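Local structure of ribonuclease-like 3 (Danio rerio, 2VQ9) at residues 30-33 with 34-38; 49-53 with 54-58; 57-61 with 62-66. The protein cleaves RNA as a secreted member of the pancreatic ribonuclease family, promotes angiogenesis and kills bacteria, the last without needing its nuclease activity. One frame throughout, in Å; residues are numbered along the deposited sequence. Where two conformers were deposited one is given.

Overall arrangement
All three contacts are local and follow one another along the N-terminal half of a ribonuclease A fold. Contact 1 closes the last turns of helix 27-37 and is the most central, with its centre about 7 Å from that of the chain; rings and aliphatic groups dominate it. Contact 2 ends helix 47-53 with backbone bonds and one buried sulfur-aliphatic pair. Contact 3, about 15 Å out, is a surface loop closed by one direct backbone bond and by waters, and it shares Thr57 and Arg58 with contact 2. Arg54 of contact 2 bonds to carbonyls of contact 1, while NZ of Lys66 in contact 3 comes close to Gln36 and His37.

Contact 1: 30-33 with 34-38; sequences YEHF and LTQHV
Leu34 lays its CG over one face of the Tyr30 ring, 4.0 Å from the centroid, and its two methyls spread across the phenol, CD1 coming to 3.6 Å from Tyr30 CE2. Two residues further along, Gln36 does the same to His32: its CG sits over the imidazole face, 3.9 Å from the centroid, the amide plane turned 30° from the ring. Phe33 receives His37 CB over a face and Val38 CG2 near CE2 (3.6 Å), the Phe33 and His37 rings lying oblique to each other, planes at 47°. Phe33 CG lies anti to the backbone N (chi1 173°), which places the ring beside Val38. Beneath run i to i+4 bonds, among them His37 N to Phe33 O at 2.8 Å. Glu31 O takes two donors from opposite faces of its plane, Thr35 N and Thr35 OG1, each at 3.0 Å. His37, the catalytic proton acceptor, lies on the final helical turn, and its ND1 is bonded to Thr70 O, which should fix the rotation of the imidazole. Helix 27-37 packs Tyr30 and Phe33 against Pro139 of strand 138-146, Val79 of helix 76-80 touches Phe33, and the His37 backbone is hydrogen-bonded to Ile72 of strand 68-72.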
# COMPACT_ATOMS: atom_id res chain seq x y z
N TYR A 30 3.63 3.35 -11.17
CA TYR A 30 4.60 3.01 -10.13
C TYR A 30 4.63 4.07 -9.02
O TYR A 30 4.57 3.76 -7.80
CB TYR A 30 6.01 2.85 -10.74
CG TYR A 30 7.07 2.61 -9.70
CD1 TYR A 30 6.98 1.53 -8.82
CD2 TYR A 30 8.19 3.47 -9.59
CE1 TYR A 30 7.96 1.31 -7.85
CE2 TYR A 30 9.17 3.24 -8.62
CZ TYR A 30 9.05 2.16 -7.76
OH TYR A 30 10.01 1.93 -6.79
N GLU A 31 4.70 5.33 -9.45
CA GLU A 31 4.76 6.45 -8.50
C GLU A 31 3.49 6.56 -7.68
O GLU A 31 3.53 6.94 -6.51
CB GLU A 31 5.07 7.78 -9.22
CG GLU A 31 6.51 7.88 -9.68
CD GLU A 31 6.80 9.16 -10.46
OE1 GLU A 31 5.88 9.98 -10.71
OE2 GLU A 31 7.97 9.34 -10.82
N HIS A 32 2.36 6.21 -8.30
CA HIS A 32 1.08 6.19 -7.60
C HIS A 32 1.11 5.11 -6.53
O HIS A 32 0.71 5.36 -5.42
CB HIS A 32 -0.11 5.99 -8.57
CG HIS A 32 -1.44 5.98 -7.89
ND1 HIS A 32 -1.98 7.10 -7.30
CD2 HIS A 32 -2.33 4.98 -7.67
CE1 HIS A 32 -3.13 6.79 -6.74
NE2 HIS A 32 -3.37 5.51 -6.97
N PHE A 33 1.57 3.92 -6.91
CA PHE A 33 1.73 2.81 -5.96
C PHE A 33 2.62 3.20 -4.78
O PHE A 33 2.26 2.93 -3.63
CB PHE A 33 2.33 1.59 -6.66
CG PHE A 33 2.66 0.47 -5.73
CD1 PHE A 33 1.67 -0.41 -5.31
CD2 PHE A 33 3.97 0.28 -5.28
CE1 PHE A 33 1.97 -1.48 -4.46
CE2 PHE A 33 4.29 -0.77 -4.38
CZ PHE A 33 3.28 -1.66 -3.98
N LEU A 34 3.78 3.82 -5.05
CA LEU A 34 4.64 4.27 -3.95
C LEU A 34 3.88 5.23 -3.03
O LEU A 34 3.95 5.11 -1.82
CB LEU A 34 5.92 4.98 -4.47
CG LEU A 34 6.90 4.16 -5.31
CD1 LEU A 34 8.08 5.06 -5.73
CD2 LEU A 34 7.45 2.98 -4.48
N THR A 35 3.16 6.18 -3.61
CA THR A 35 2.43 7.18 -2.81
C THR A 35 1.40 6.52 -1.91
O THR A 35 1.29 6.86 -0.74
CB THR A 35 1.71 8.21 -3.73
OG1 THR A 35 2.71 8.92 -4.48
CG2 THR A 35 0.90 9.22 -2.91
N GLN A 36 0.63 5.60 -2.48
CA GLN A 36 -0.45 5.00 -1.75
C GLN A 36 0.01 3.94 -0.76
O GLN A 36 -0.59 3.79 0.30
CB GLN A 36 -1.43 4.35 -2.70
CG GLN A 36 -2.34 5.29 -3.47
CD GLN A 36 -3.72 4.66 -3.65
OE1 GLN A 36 -3.84 3.45 -3.88
NE2 GLN A 36 -4.75 5.46 -3.51
N HIS A 37 1.08 3.21 -1.08
CA HIS A 37 1.32 1.95 -0.38
C HIS A 37 2.71 1.74 0.21
O HIS A 37 2.97 0.70 0.80
CB HIS A 37 0.96 0.77 -1.32
CG HIS A 37 -0.48 0.74 -1.72
ND1 HIS A 37 -1.50 0.59 -0.80
CD2 HIS A 37 -1.08 0.86 -2.93
CE1 HIS A 37 -2.66 0.64 -1.43
NE2 HIS A 37 -2.44 0.80 -2.72
N VAL A 38 3.62 2.71 0.06
CA VAL A 38 5.00 2.49 0.53
C VAL A 38 5.42 3.60 1.46
O VAL A 38 5.54 4.75 1.02
CB VAL A 38 6.01 2.36 -0.66
CG1 VAL A 38 7.43 2.19 -0.14
CG2 VAL A 38 5.63 1.16 -1.60

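Contact 2: 49-53 with 54-58. Unlike the reference sequence in segment 54-58: Arg55 (reference Gly).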
# COMPACT_ATOMS: atom_id res chain seq x y z
N ARG A 49 -1.51 11.87 9.54
CA ARG A 49 -0.56 12.80 8.92
C ARG A 49 -0.23 12.41 7.50
O ARG A 49 -0.34 13.23 6.60
CB ARG A 49 0.74 12.94 9.72
CG ARG A 49 1.65 14.08 9.13
CD ARG A 49 3.01 14.16 9.82
NE ARG A 49 3.92 13.10 9.37
CZ ARG A 49 4.16 11.98 10.05
NH2 ARG A 49 3.58 11.75 11.23
N VAL A 50 0.13 11.14 7.30
CA VAL A 50 0.58 10.69 5.98
C VAL A 50 -0.58 10.62 4.97
O VAL A 50 -0.43 11.02 3.81
CB VAL A 50 1.34 9.34 6.06
CG1 VAL A 50 1.82 8.89 4.69
CG2 VAL A 50 2.50 9.49 7.02
N MET A 51 -1.74 10.12 5.40
CA MET A 51 -2.90 10.11 4.50
C MET A 51 -3.25 11.53 4.00
O MET A 51 -3.60 11.72 2.84
CB MET A 51 -4.10 9.48 5.21
CG MET A 51 -3.98 7.95 5.42
SD MET A 51 -3.93 6.94 3.90
CE MET A 51 -5.65 7.00 3.40
N ARG A 52 -3.13 12.52 4.88
CA ARG A 52 -3.41 13.91 4.54
C ARG A 52 -2.33 14.53 3.65
O ARG A 52 -2.62 15.12 2.60
CB ARG A 52 -3.56 14.74 5.82
CG ARG A 52 -3.89 16.24 5.54
CD ARG A 52 -3.98 16.98 6.86
NE ARG A 52 -2.79 16.72 7.66
CZ ARG A 52 -1.56 17.22 7.43
NH1 ARG A 52 -1.31 18.06 6.40
NH2 ARG A 52 -0.57 16.86 8.23
N GLN A 53 -1.09 14.36 4.09
CA GLN A 53 0.04 14.98 3.40
C GLN A 53 0.20 14.43 1.98
O GLN A 53 0.40 15.20 1.01
CB GLN A 53 1.30 14.74 4.24
CG GLN A 53 2.41 15.73 4.00
CD GLN A 53 3.34 15.80 5.20
OE1 GLN A 53 3.31 16.77 5.97
NE2 GLN A 53 4.10 14.75 5.41
N ARG A 54 0.03 13.11 1.83
CA ARG A 54 0.08 12.49 0.50
C ARG A 54 -1.20 12.64 -0.28
O ARG A 54 -1.26 12.27 -1.44
CB ARG A 54 0.47 11.00 0.58
CG ARG A 54 1.85 10.78 1.20
CD ARG A 54 2.22 9.31 1.15
NE ARG A 54 3.59 9.08 1.64
CZ ARG A 54 4.25 7.95 1.44
NH1 ARG A 54 3.64 6.94 0.80
NH2 ARG A 54 5.51 7.81 1.89
N ARG A 55 -2.21 13.22 0.36
CA ARG A 55 -3.54 13.43 -0.24
C ARG A 55 -4.12 12.15 -0.85
O ARG A 55 -4.50 12.09 -2.04
CB ARG A 55 -3.52 14.61 -1.24
CG ARG A 55 -4.88 15.31 -1.39
CD ARG A 55 -4.81 16.46 -2.40
NE ARG A 55 -6.12 17.12 -2.63
CZ ARG A 55 -7.00 16.72 -3.54
NH1 ARG A 55 -6.73 15.65 -4.29
NH2 ARG A 55 -8.16 17.37 -3.72
N ILE A 56 -4.16 11.10 -0.05
CA ILE A 56 -4.65 9.81 -0.53
C ILE A 56 -6.17 9.83 -0.45
O ILE A 56 -6.73 10.10 0.60
CB ILE A 56 -4.04 8.64 0.29
CG1 ILE A 56 -2.52 8.59 -0.02
CG2 ILE A 56 -4.74 7.32 -0.07
CD1 ILE A 56 -1.65 7.86 1.07
N THR A 57 -6.81 9.58 -1.59
CA THR A 57 -8.24 9.80 -1.74
C THR A 57 -9.01 8.57 -2.22
O THR A 57 -8.42 7.64 -2.77
CB THR A 57 -8.54 10.96 -2.76
OG1 THR A 57 -7.90 10.67 -4.01
CG2 THR A 57 -8.04 12.29 -2.22
N ARG A 58 -10.32 8.60 -2.01
CA ARG A 58 -11.22 7.54 -2.43
C ARG A 58 -11.22 7.32 -3.94
O ARG A 58 -11.11 6.18 -4.43
CB ARG A 58 -12.64 7.85 -1.93
CG ARG A 58 -13.60 6.69 -2.03
CD ARG A 58 -14.87 7.00 -1.30
NE ARG A 58 -15.86 5.94 -1.46
CZ ARG A 58 -16.93 5.78 -0.68
NH1 ARG A 58 -17.14 6.61 0.35
NH2 ARG A 58 -17.78 4.78 -0.90
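A Schellman motif ends helix 47-53, joining Met51 and Arg52 to Arg55 and Ile56. Ile56 N reaches back to Met51 O at 3.0 Å, nearly straight (165°) and in the carbonyl plane. Inside that loop Arg55 N meets Arg52 O, also at 3.0 Å, but from above the carbonyl plane and more bent, at 140°. Arg55, which replaces the reference glycine, takes the positive phi of 52° that turns the chain out of the helix. The last regular helical bond, Arg54 N to Val50 O, is 2.9 Å long. Such a cap commonly pairs its backbone bonds with an apolar contact across the turn, and here Met51 and Ile56 make it: the thioether, bent at chi2 and chi3, folds back so that Met51 CE lies 3.6 Å from Ile56 CG2 and Met51 SD 3.7 Å from Ile56 CD1, the two chains crossing at about a right angle. Phe71 of strand 68-72 touches both. On another flank Arg54, a site at which the protein chain itself is cleaved, extends alongside Val50, with NE 3.5 Å from Val50 CG1. Its guanidinium continues to helix 27-37, where NH1 is hydrogen-bonded to the carbonyl oxygens of Thr35 and Val38.

Contact 3: 57-61 with 62-66; sequences TRFPT and GNDCK
Asp64 has CG anti to its carbonyl carbon (chi1 -47°), which brings OD2 to the edge of the Phe59 ring, 3.5 Å from Phe59 CD2, the carboxylate plane standing 84° from the ring. With chi1 at 56°, Thr57 holds OG1 between its backbone N and carbonyl carbon, from where it donates to Phe59 O at 2.7 Å; this leaves CG2 3.6 Å from Gly62 O on the other limb of the loop. The direct bond across the loop is Arg58 N to Asp64 O, 2.9 Å, with the donor above the carbonyl plane. Lys66 CB packs on Thr57 C at 3.7 Å. The phi and psi of Gly62 together would drive a CB into Thr61 O. Waters bridge the limbs: water 3 accepts from Phe59 N and donates to Thr61 O and Asp64 OD2, water 1 donates to Thr57 OG1, and water 2 links Arg58 NH1 to Cys65 O. Arg58 NH2 forms a salt bridge with Glu67 OE2. The Cys65 disulfide ties the loop to Cys119, and Lys66, a substrate-binding residue, is bonded at NZ to Asn69 OD1. In this loop, closed by one direct backbone bond and by waters, the Asp64 carboxylate meets the C-H edge of Phe59, probably the ring's favourable side for an anion.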
# COMPACT_ATOMS: atom_id res chain seq x y z
N THR A 57 -6.81 9.58 -1.59
CA THR A 57 -8.24 9.80 -1.74
C THR A 57 -9.01 8.57 -2.22
O THR A 57 -8.42 7.64 -2.77
CB THR A 57 -8.54 10.96 -2.76
OG1 THR A 57 -7.90 10.67 -4.01
CG2 THR A 57 -8.04 12.29 -2.22
N ARG A 58 -10.32 8.60 -2.01
CA ARG A 58 -11.22 7.54 -2.43
C ARG A 58 -11.22 7.32 -3.94
O ARG A 58 -11.11 6.18 -4.43
CB ARG A 58 -12.64 7.85 -1.93
CG ARG A 58 -13.60 6.69 -2.03
CD ARG A 58 -14.87 7.00 -1.30
NE ARG A 58 -15.86 5.94 -1.46
CZ ARG A 58 -16.93 5.78 -0.68
NH1 ARG A 58 -17.14 6.61 0.35
NH2 ARG A 58 -17.78 4.78 -0.90
N PHE A 59 -11.32 8.43 -4.68
CA PHE A 59 -11.40 8.41 -6.13
C PHE A 59 -10.15 9.05 -6.75
O PHE A 59 -9.43 9.76 -6.07
CB PHE A 59 -12.69 9.11 -6.60
CG PHE A 59 -13.95 8.57 -5.97
CD1 PHE A 59 -14.47 7.34 -6.37
CD2 PHE A 59 -14.61 9.28 -4.98
CE1 PHE A 59 -15.63 6.83 -5.78
CE2 PHE A 59 -15.78 8.78 -4.39
CZ PHE A 59 -16.29 7.56 -4.79
N PRO A 60 -9.90 8.79 -8.06
CA PRO A 60 -8.73 9.37 -8.71
C PRO A 60 -8.70 10.90 -8.71
O PRO A 60 -7.61 11.48 -8.80
CB PRO A 60 -8.81 8.80 -10.14
CG PRO A 60 -9.58 7.54 -10.00
CD PRO A 60 -10.62 7.86 -8.96
N THR A 61 -9.87 11.54 -8.60
CA THR A 61 -9.97 12.99 -8.42
C THR A 61 -10.82 13.36 -7.19
O THR A 61 -11.46 12.53 -6.58
CB THR A 61 -10.63 13.68 -9.65
OG1 THR A 61 -11.99 13.25 -9.76
CG2 THR A 61 -9.88 13.38 -10.94
N GLY A 62 -10.85 14.64 -6.86
CA GLY A 62 -11.62 15.08 -5.71
C GLY A 62 -10.86 14.90 -4.42
O GLY A 62 -9.66 14.66 -4.40
N ASN A 63 -11.60 15.02 -3.33
CA ASN A 63 -11.05 15.28 -2.04
C ASN A 63 -11.46 14.27 -0.95
O ASN A 63 -11.24 14.50 0.23
CB ASN A 63 -11.62 16.65 -1.63
CG ASN A 63 -10.77 17.29 -0.67
OD1 ASN A 63 -9.63 16.84 -0.49
ND2 ASN A 63 -11.28 18.34 -0.00
N ASP A 64 -12.05 13.15 -1.36
CA ASP A 64 -12.73 12.26 -0.44
C ASP A 64 -11.75 11.36 0.30
O ASP A 64 -10.76 10.92 -0.28
CB ASP A 64 -13.74 11.41 -1.19
CG ASP A 64 -14.59 12.24 -2.12
OD1 ASP A 64 -15.58 12.78 -1.62
OD2 ASP A 64 -14.24 12.39 -3.31
N CYS A 65 -12.00 11.14 1.60
CA CYS A 65 -11.16 10.23 2.42
C CYS A 65 -11.25 8.80 1.88
O CYS A 65 -12.36 8.29 1.71
CB CYS A 65 -11.66 10.25 3.87
SG CYS A 65 -11.65 11.85 4.71
N LYS A 66 -10.10 8.18 1.60
CA LYS A 66 -10.04 6.74 1.28
C LYS A 66 -10.41 5.99 2.56
O LYS A 66 -9.98 6.39 3.67
CB LYS A 66 -8.65 6.38 0.78
CG LYS A 66 -8.60 4.96 0.19
CD LYS A 66 -7.30 4.69 -0.55
CE LYS A 66 -7.42 3.36 -1.29
NZ LYS A 66 -6.09 2.79 -1.44
O HOH W 1 -7.69 12.68 -5.82
O HOH W 2 -15.10 8.28 1.82
O HOH W 3 -11.84 11.35 -3.98